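Local coordinates for protein enoyl-CoA hydratase (Mycobacterium tuberculosis, PDB 5KJP) that probably catalyses the reversible addition of water to trans-2-enoyl-CoA thioesters, a step of fatty acid breakdown, as a trimeric member of the crotonase superfamily, at residues V186-E189 with D195-I198; L126-R131 with I198-K203; D171-E176 with L181-V186. All blocks are in the same frame, centred on the assembly; numbering follows the deposited sequence.

Interaction 1 (V186-E189 with D195-I198)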
loop_
_atom_site.group_PDB
_atom_site.type_symbol
_atom_site.label_atom_id
_atom_site.label_comp_id
_atom_site.label_asym_id
_atom_site.label_seq_id
_atom_site.Cartn_x
_atom_site.Cartn_y
_atom_site.Cartn_z
ATOM N N VAL A 186 -6.509 -1.119 -16.158
ATOM C CA VAL A 186 -7.067 -0.513 -17.355
ATOM C C VAL A 186 -8.588 -0.560 -17.309
ATOM O O VAL A 186 -9.174 -1.631 -17.129
ATOM C CB VAL A 186 -6.567 -1.241 -18.634
ATOM C CG1 VAL A 186 -7.266 -0.692 -19.888
ATOM C CG2 VAL A 186 -5.041 -1.140 -18.754
ATOM N N LEU A 187 -9.222 0.599 -17.446
ATOM C CA LEU A 187 -10.669 0.662 -17.605
ATOM C C LEU A 187 -11.009 0.589 -19.081
ATOM O O LEU A 187 -10.457 1.343 -19.883
ATOM C CB LEU A 187 -11.239 1.944 -17.009
ATOM C CG LEU A 187 -11.444 2.006 -15.503
ATOM C CD1 LEU A 187 -11.807 3.438 -15.119
ATOM C CD2 LEU A 187 -12.537 1.020 -15.081
ATOM N N ALA A 188 -11.912 -0.316 -19.436
ATOM C CA ALA A 188 -12.295 -0.506 -20.828
ATOM C C ALA A 188 -13.755 -0.138 -21.038
ATOM O O ALA A 188 -14.547 -0.157 -20.097
ATOM C CB ALA A 188 -12.044 -1.954 -21.256
ATOM N N GLU A 189 -14.106 0.222 -22.272
ATOM C CA GLU A 189 -15.509 0.382 -22.634
ATOM C C GLU A 189 -16.199 -0.961 -22.418
ATOM O O GLU A 189 -15.580 -2.008 -22.616
ATOM C CB GLU A 189 -15.663 0.851 -24.087
ATOM C CG GLU A 189 -15.220 2.293 -24.335
ATOM C CD GLU A 189 -15.863 3.263 -23.370
ATOM O OE1 GLU A 189 -17.105 3.240 -23.249
ATOM O OE2 GLU A 189 -15.128 4.037 -22.723
ATOM N N ASP A 195 -10.333 -7.206 -25.460
ATOM C CA ASP A 195 -9.465 -6.552 -26.439
ATOM C C ASP A 195 -8.437 -5.642 -25.767
ATOM O O ASP A 195 -7.273 -5.612 -26.162
ATOM C CB ASP A 195 -10.285 -5.753 -27.449
ATOM C CG ASP A 195 -10.516 -6.514 -28.748
ATOM O OD1 ASP A 195 -9.881 -7.572 -28.949
ATOM O OD2 ASP A 195 -11.324 -6.043 -29.572
ATOM N N ALA A 196 -8.863 -4.896 -24.754
ATOM C CA ALA A 196 -7.918 -4.070 -24.009
ATOM C C ALA A 196 -6.853 -4.952 -23.349
ATOM O O ALA A 196 -5.666 -4.607 -23.335
ATOM C CB ALA A 196 -8.641 -3.225 -22.966
ATOM N N ALA A 197 -7.281 -6.091 -22.814
ATOM C CA ALA A 197 -6.361 -7.029 -22.162
ATOM C C ALA A 197 -5.368 -7.645 -23.157
ATOM O O ALA A 197 -4.205 -7.865 -22.822
ATOM C CB ALA A 197 -7.146 -8.127 -21.442
ATOM N N ILE A 198 -5.822 -7.925 -24.376
ATOM C CA ILE A 198 -4.925 -8.451 -25.395
ATOM C C ILE A 198 -3.854 -7.412 -25.734
ATOM O O ILE A 198 -2.675 -7.750 -25.886
ATOM C CB ILE A 198 -5.697 -8.874 -26.667
ATOM C CG1 ILE A 198 -6.557 -10.105 -26.376
ATOM C CG2 ILE A 198 -4.736 -9.173 -27.817
ATOM C CD1 ILE A 198 -7.579 -10.409 -27.468
#

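Interaction 2 (L126-R131 with I198-K203)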
loop_
_atom_site.group_PDB
_atom_site.type_symbol
_atom_site.label_atom_id
_atom_site.label_comp_id
_atom_site.label_asym_id
_atom_site.label_seq_id
_atom_site.Cartn_x
_atom_site.Cartn_y
_atom_site.Cartn_z
ATOM N N LEU A 126 -2.643 -8.637 -13.125
ATOM C CA LEU A 126 -3.139 -7.399 -13.693
ATOM C C LEU A 126 -4.621 -7.566 -13.964
ATOM O O LEU A 126 -5.080 -8.672 -14.274
ATOM C CB LEU A 126 -2.396 -7.060 -14.984
ATOM C CG LEU A 126 -0.873 -6.974 -14.898
ATOM C CD1 LEU A 126 -0.251 -6.873 -16.272
ATOM C CD2 LEU A 126 -0.480 -5.773 -14.049
ATOM N N ILE A 127 -5.369 -6.474 -13.844
ATOM C CA ILE A 127 -6.796 -6.509 -14.113
ATOM C C ILE A 127 -7.201 -5.434 -15.113
ATOM O O ILE A 127 -6.922 -4.245 -14.930
ATOM C CB ILE A 127 -7.622 -6.337 -12.816
ATOM C CG1 ILE A 127 -7.307 -7.466 -11.823
ATOM C CG2 ILE A 127 -9.122 -6.292 -13.142
ATOM C CD1 ILE A 127 -7.950 -7.285 -10.439
ATOM N N VAL A 128 -7.849 -5.874 -16.184
ATOM C CA VAL A 128 -8.529 -4.983 -17.108
ATOM C C VAL A 128 -10.018 -5.153 -16.872
ATOM O O VAL A 128 -10.524 -6.278 -16.889
ATOM C CB VAL A 128 -8.179 -5.308 -18.572
ATOM C CG1 VAL A 128 -8.966 -4.405 -19.524
ATOM C CG2 VAL A 128 -6.671 -5.165 -18.789
ATOM N N ALA A 129 -10.726 -4.060 -16.621
ATOM C CA ALA A 129 -12.144 -4.182 -16.302
ATOM C C ALA A 129 -13.004 -3.197 -17.082
ATOM O O ALA A 129 -12.628 -2.036 -17.277
ATOM C CB ALA A 129 -12.360 -3.997 -14.796
ATOM N N ALA A 130 -14.160 -3.672 -17.531
ATOM C CA ALA A 130 -15.145 -2.803 -18.164
ATOM C C ALA A 130 -15.608 -1.739 -17.176
ATOM O O ALA A 130 -15.673 -1.989 -15.977
ATOM C CB ALA A 130 -16.332 -3.616 -18.671
ATOM N N ARG A 131 -15.932 -0.554 -17.683
ATOM C CA ARG A 131 -16.335 0.558 -16.828
ATOM C C ARG A 131 -17.622 0.265 -16.062
ATOM O O ARG A 131 -17.910 0.913 -15.058
ATOM C CB ARG A 131 -16.501 1.833 -17.665
ATOM C CG ARG A 131 -15.184 2.385 -18.180
ATOM C CD ARG A 131 -15.359 3.699 -18.933
ATOM N NE ARG A 131 -14.062 4.229 -19.344
ATOM C CZ ARG A 131 -13.303 5.011 -18.584
ATOM N NH1 ARG A 131 -13.720 5.369 -17.375
ATOM N NH2 ARG A 131 -12.131 5.443 -19.035
ATOM N N ILE A 198 -5.822 -7.925 -24.376
ATOM C CA ILE A 198 -4.925 -8.451 -25.395
ATOM C C ILE A 198 -3.854 -7.412 -25.734
ATOM O O ILE A 198 -2.675 -7.750 -25.886
ATOM C CB ILE A 198 -5.697 -8.874 -26.667
ATOM C CG1 ILE A 198 -6.557 -10.105 -26.376
ATOM C CG2 ILE A 198 -4.736 -9.173 -27.817
ATOM C CD1 ILE A 198 -7.579 -10.409 -27.468
ATOM N N ALA A 199 -4.255 -6.145 -25.818
ATOM C CA ALA A 199 -3.295 -5.069 -26.064
ATOM C C ALA A 199 -2.240 -5.026 -24.962
ATOM O O ALA A 199 -1.044 -4.900 -25.240
ATOM C CB ALA A 199 -4.008 -3.727 -26.177
ATOM N N LEU A 200 -2.682 -5.149 -23.714
ATOM C CA LEU A 200 -1.764 -5.195 -22.578
ATOM C C LEU A 200 -0.846 -6.413 -22.646
ATOM O O LEU A 200 0.366 -6.297 -22.457
ATOM C CB LEU A 200 -2.547 -5.200 -21.262
ATOM C CG LEU A 200 -1.783 -5.216 -19.940
ATOM C CD1 LEU A 200 -0.795 -4.053 -19.891
ATOM C CD2 LEU A 200 -2.772 -5.148 -18.775
ATOM N N ALA A 201 -1.429 -7.578 -22.924
ATOM C CA ALA A 201 -0.664 -8.811 -23.040
ATOM C C ALA A 201 0.396 -8.708 -24.134
ATOM O O ALA A 201 1.530 -9.155 -23.954
ATOM C CB ALA A 201 -1.595 -9.992 -23.314
ATOM N N GLU A 202 0.030 -8.112 -25.263
ATOM C CA GLU A 202 0.965 -7.978 -26.379
ATOM C C GLU A 202 2.143 -7.074 -26.011
ATOM O O GLU A 202 3.266 -7.306 -26.457
ATOM C CB GLU A 202 0.251 -7.454 -27.631
ATOM C CG GLU A 202 -0.564 -8.533 -28.346
ATOM C CD GLU A 202 -1.393 -8.005 -29.501
ATOM O OE1 GLU A 202 -1.484 -6.770 -29.666
ATOM O OE2 GLU A 202 -1.954 -8.834 -30.251
ATOM N N LYS A 203 1.896 -6.056 -25.190
ATOM C CA LYS A 203 2.988 -5.207 -24.726
ATOM C C LYS A 203 3.974 -6.025 -23.888
ATOM O O LYS A 203 5.192 -5.871 -24.010
ATOM C CB LYS A 203 2.451 -4.013 -23.931
ATOM C CG LYS A 203 1.726 -2.988 -24.802
ATOM C CD LYS A 203 0.877 -2.022 -23.984
ATOM C CE LYS A 203 1.733 -0.997 -23.255
ATOM N NZ LYS A 203 2.648 -0.244 -24.160
#

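Interaction 3 (D171-E176 with L181-V186)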
loop_
_atom_site.group_PDB
_atom_site.type_symbol
_atom_site.label_atom_id
_atom_site.label_comp_id
_atom_site.label_asym_id
_atom_site.label_seq_id
_atom_site.Cartn_x
_atom_site.Cartn_y
_atom_site.Cartn_z
ATOM N N ASP A 171 -19.977 -4.978 0.450
ATOM C CA ASP A 171 -20.412 -4.062 -0.608
ATOM C C ASP A 171 -19.749 -4.367 -1.948
ATOM O O ASP A 171 -18.619 -4.848 -1.995
ATOM C CB ASP A 171 -20.096 -2.601 -0.251
ATOM C CG ASP A 171 -21.075 -1.995 0.745
ATOM O OD1 ASP A 171 -22.105 -2.627 1.085
ATOM O OD2 ASP A 171 -20.812 -0.849 1.174
ATOM N N ASN A 172 -20.445 -4.063 -3.037
ATOM C CA ASN A 172 -19.827 -4.095 -4.357
ATOM C C ASN A 172 -18.829 -2.961 -4.520
ATOM O O ASN A 172 -19.017 -1.868 -3.981
ATOM C CB ASN A 172 -20.878 -3.996 -5.463
ATOM C CG ASN A 172 -21.727 -5.249 -5.584
ATOM O OD1 ASN A 172 -21.445 -6.273 -4.966
ATOM N ND2 ASN A 172 -22.780 -5.167 -6.384
ATOM N N LEU A 173 -17.772 -3.231 -5.277
ATOM C CA LEU A 173 -16.796 -2.225 -5.654
ATOM C C LEU A 173 -16.889 -1.967 -7.159
ATOM O O LEU A 173 -16.445 -2.797 -7.956
ATOM C CB LEU A 173 -15.381 -2.684 -5.277
ATOM C CG LEU A 173 -14.213 -1.783 -5.706
ATOM C CD1 LEU A 173 -14.286 -0.445 -4.988
ATOM C CD2 LEU A 173 -12.882 -2.475 -5.432
ATOM N N PRO A 174 -17.474 -0.825 -7.552
ATOM C CA PRO A 174 -17.594 -0.525 -8.984
ATOM C C PRO A 174 -16.216 -0.401 -9.627
ATOM O O PRO A 174 -15.264 0.050 -8.978
ATOM C CB PRO A 174 -18.350 0.809 -9.011
ATOM C CG PRO A 174 -19.012 0.911 -7.657
ATOM C CD PRO A 174 -18.052 0.241 -6.717
ATOM N N ALA A 175 -16.111 -0.810 -10.885
ATOM C CA ALA A 175 -14.829 -0.819 -11.585
ATOM C C ALA A 175 -14.134 0.540 -11.590
ATOM O O ALA A 175 -12.906 0.612 -11.477
ATOM C CB ALA A 175 -15.022 -1.297 -13.007
ATOM N N GLU A 176 -14.900 1.619 -11.733
ATOM C CA GLU A 176 -14.274 2.931 -11.848
ATOM C C GLU A 176 -13.602 3.324 -10.530
ATOM O O GLU A 176 -12.483 3.835 -10.528
ATOM C CB GLU A 176 -15.293 3.980 -12.303
ATOM C CG GLU A 176 -15.652 3.798 -13.778
ATOM C CD GLU A 176 -16.407 4.969 -14.377
ATOM O OE1 GLU A 176 -17.231 5.577 -13.663
ATOM O OE2 GLU A 176 -16.175 5.271 -15.569
ATOM N N LEU A 181 -8.543 3.184 -7.019
ATOM C CA LEU A 181 -7.865 2.593 -5.871
ATOM C C LEU A 181 -6.644 1.771 -6.275
ATOM O O LEU A 181 -5.901 1.297 -5.413
ATOM C CB LEU A 181 -8.834 1.705 -5.083
ATOM C CG LEU A 181 -10.044 2.385 -4.452
ATOM C CD1 LEU A 181 -10.990 1.329 -3.888
ATOM C CD2 LEU A 181 -9.602 3.371 -3.373
ATOM N N GLY A 182 -6.456 1.573 -7.577
ATOM C CA GLY A 182 -5.292 0.857 -8.077
ATOM C C GLY A 182 -5.455 -0.642 -8.275
ATOM O O GLY A 182 -4.497 -1.322 -8.636
ATOM N N LEU A 183 -6.659 -1.160 -8.043
ATOM C CA LEU A 183 -6.943 -2.575 -8.260
ATOM C C LEU A 183 -7.050 -2.890 -9.753
ATOM O O LEU A 183 -6.587 -3.933 -10.224
ATOM C CB LEU A 183 -8.234 -2.979 -7.552
ATOM C CG LEU A 183 -8.732 -4.405 -7.802
ATOM C CD1 LEU A 183 -7.749 -5.429 -7.225
ATOM C CD2 LEU A 183 -10.141 -4.601 -7.245
ATOM N N VAL A 184 -7.675 -1.976 -10.487
ATOM C CA VAL A 184 -7.859 -2.140 -11.923
ATOM C C VAL A 184 -6.795 -1.336 -12.668
ATOM O O VAL A 184 -6.669 -0.126 -12.478
ATOM C CB VAL A 184 -9.272 -1.690 -12.368
ATOM C CG1 VAL A 184 -9.343 -1.562 -13.881
ATOM C CG2 VAL A 184 -10.343 -2.668 -11.847
ATOM N N ASN A 185 -6.023 -2.019 -13.505
ATOM C CA ASN A 185 -4.987 -1.376 -14.305
ATOM C C ASN A 185 -5.547 -0.541 -15.449
ATOM O O ASN A 185 -5.115 0.587 -15.691
ATOM C CB ASN A 185 -4.043 -2.437 -14.871
ATOM C CG ASN A 185 -3.301 -3.178 -13.789
ATOM O OD1 ASN A 185 -3.784 -4.181 -13.253
ATOM N ND2 ASN A 185 -2.122 -2.677 -13.445
ATOM N N VAL A 186 -6.509 -1.119 -16.158
ATOM C CA VAL A 186 -7.067 -0.513 -17.355
ATOM C C VAL A 186 -8.588 -0.560 -17.309
ATOM O O VAL A 186 -9.174 -1.631 -17.129
ATOM C CB VAL A 186 -6.567 -1.241 -18.634
ATOM C CG1 VAL A 186 -7.266 -0.692 -19.888
ATOM C CG2 VAL A 186 -5.041 -1.140 -18.754
#

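Interaction 1 (V186-E189 with D195-I198)
Ala188, whose methyl group meets Ala196 of the helix, is pinned in the sheet through its carbonyl. Ala188 O accepts a backbone hydrogen bond from the N of Arg131, the residue that follows the adjacent strand 126-130, and both Ala188 N and Val186 are bonded to Ala129. No hydrogen bond runs from the strand to the helix, so the contact itself is made of carbon. Ala188 CB and Ala196 CB meet methyl to methyl at 4.0 Å. Val186 reaches the same methyl with one branch: its CG1, anti to the backbone N (chi1 174°), stands 4.2 Å from Ala196 CB. A third partner comes from the next strand, where Val128 also packs on Ala196. The Ala196 methyl is therefore set against three small groups on one face of the sheet. Leu187 points to the other face and packs on helix 175-180, so strand 186-188 has a helix on both faces. Alanines at the meeting point let the backbones come close: the CA atoms of Ala188 and Ala196 are 6.5 Å apart. With 83 Å² buried, the contact is small and apolar. No polar group directs the fit here; close-packed methyl groups make it, while backbone bonds fix the strand.

Interaction 2 (L126-R131 with I198-K203)
Leu200 sends its CG away from the backbone N (chi1 -179°), which carries the end of its side chain down from the helix onto the sheet. Leu126 is turned differently: its CG sits beside the backbone N, opposite the carbonyl carbon (chi1 -55°). These two settings bring Leu126 CD1 to 3.9 Å from Leu200 CD2. The two leucine side chains run at a slant to each other. Val128 comes to the same methyl from the next inward-facing position of the strand. Val128 CG2 also lies 3.9 Å from Leu200 CD2, and the two side chains pass alongside each other, pointing in opposite directions. One branch of one leucine thus bridges two residues of the strand. All three residues are buried, and the two segments bury 120 Å² between them. The contact is purely apolar, and the backbones stay well apart: the CA atoms of Val128 and Leu200 are 8.7 Å from each other. A neighbouring subunit packs its Ala161 against Leu126 and its Thr169 against Leu200, and its Asp171 OD1 forms a salt bridge with Lys203 NZ. Ile106 of strand 105-109 widens the apolar floor under Leu200 and Ala201, and Ile204 of the same helix also packs on Leu126. Strand 126-130 lies between strands 105-109 and 186-188 in the main sheet, with helix 193-205 across one face.

Interaction 3 (D171-E176 with L181-V186)
Leu173 makes the tight part of this contact by touching Leu181 and Leu183 with different branches. Leu173 CD1 is 3.9 Å from Leu181 CD1. The other branch does the same work on the second leucine, with Leu173 CD2 at 3.9 Å from Leu183 CD2. Leu173 is able to do this because its CG is anti to the backbone N (chi1 175°), which extends the fork of the side chain toward the loop. In both pairs the side chains meet at an angle rather than lying side by side. Ala178 of the intervening helix also touches Leu173 and Leu183, and Ile158 touches both Leu181 and Leu183.

The second part is looser. Val184 CG2 lies 4.2 Å from Ala175 O, and the methyl of Ala175 comes no nearer than 5.0 Å to the loop. On the solvent side Asn172, Pro174 and Glu176 are exposed, and Glu176 OE2 forms a salt bridge to Arg131 NH1. Pro174 is the N-cap of helix 175-180. Gly182 ends that helix in a Schellman motif, using a positive phi (92°). The turn at Gly182 lies between Leu181 and Leu183, and both point toward Leu173. Asn185 ND2 bonds to Glu165 OE1 and Ala161 O of a neighbouring subunit. The chemistry implies a division of labour: an oily leucine cluster closes the short helical excursion, while polar groups near its ends link it to the rest of the chain and to the trimer.

How the interactions relate
Along the chain, strand 126-130 comes first, then 171-176, 181-186, strand 186-188 and helix 193-205. Interaction 3 is nested inside the loop closed by interaction 2. It shares Val186 with interaction 1. Interactions 1 and 2 have centres about 5 Å apart and set successive turns of helix 193-205 on neighbouring parallel strands of the main sheet. The centre of interaction 3 lies about 13 Å from that of interaction 1 and 14 Å from that of interaction 2. Backbone bonds from Ile127 O to Asn185 N and from Val186 O to Ala129 N join it to the sheet. Interactions 2 and 3 both touch a second subunit, so this region couples the crotonase core to trimer contacts.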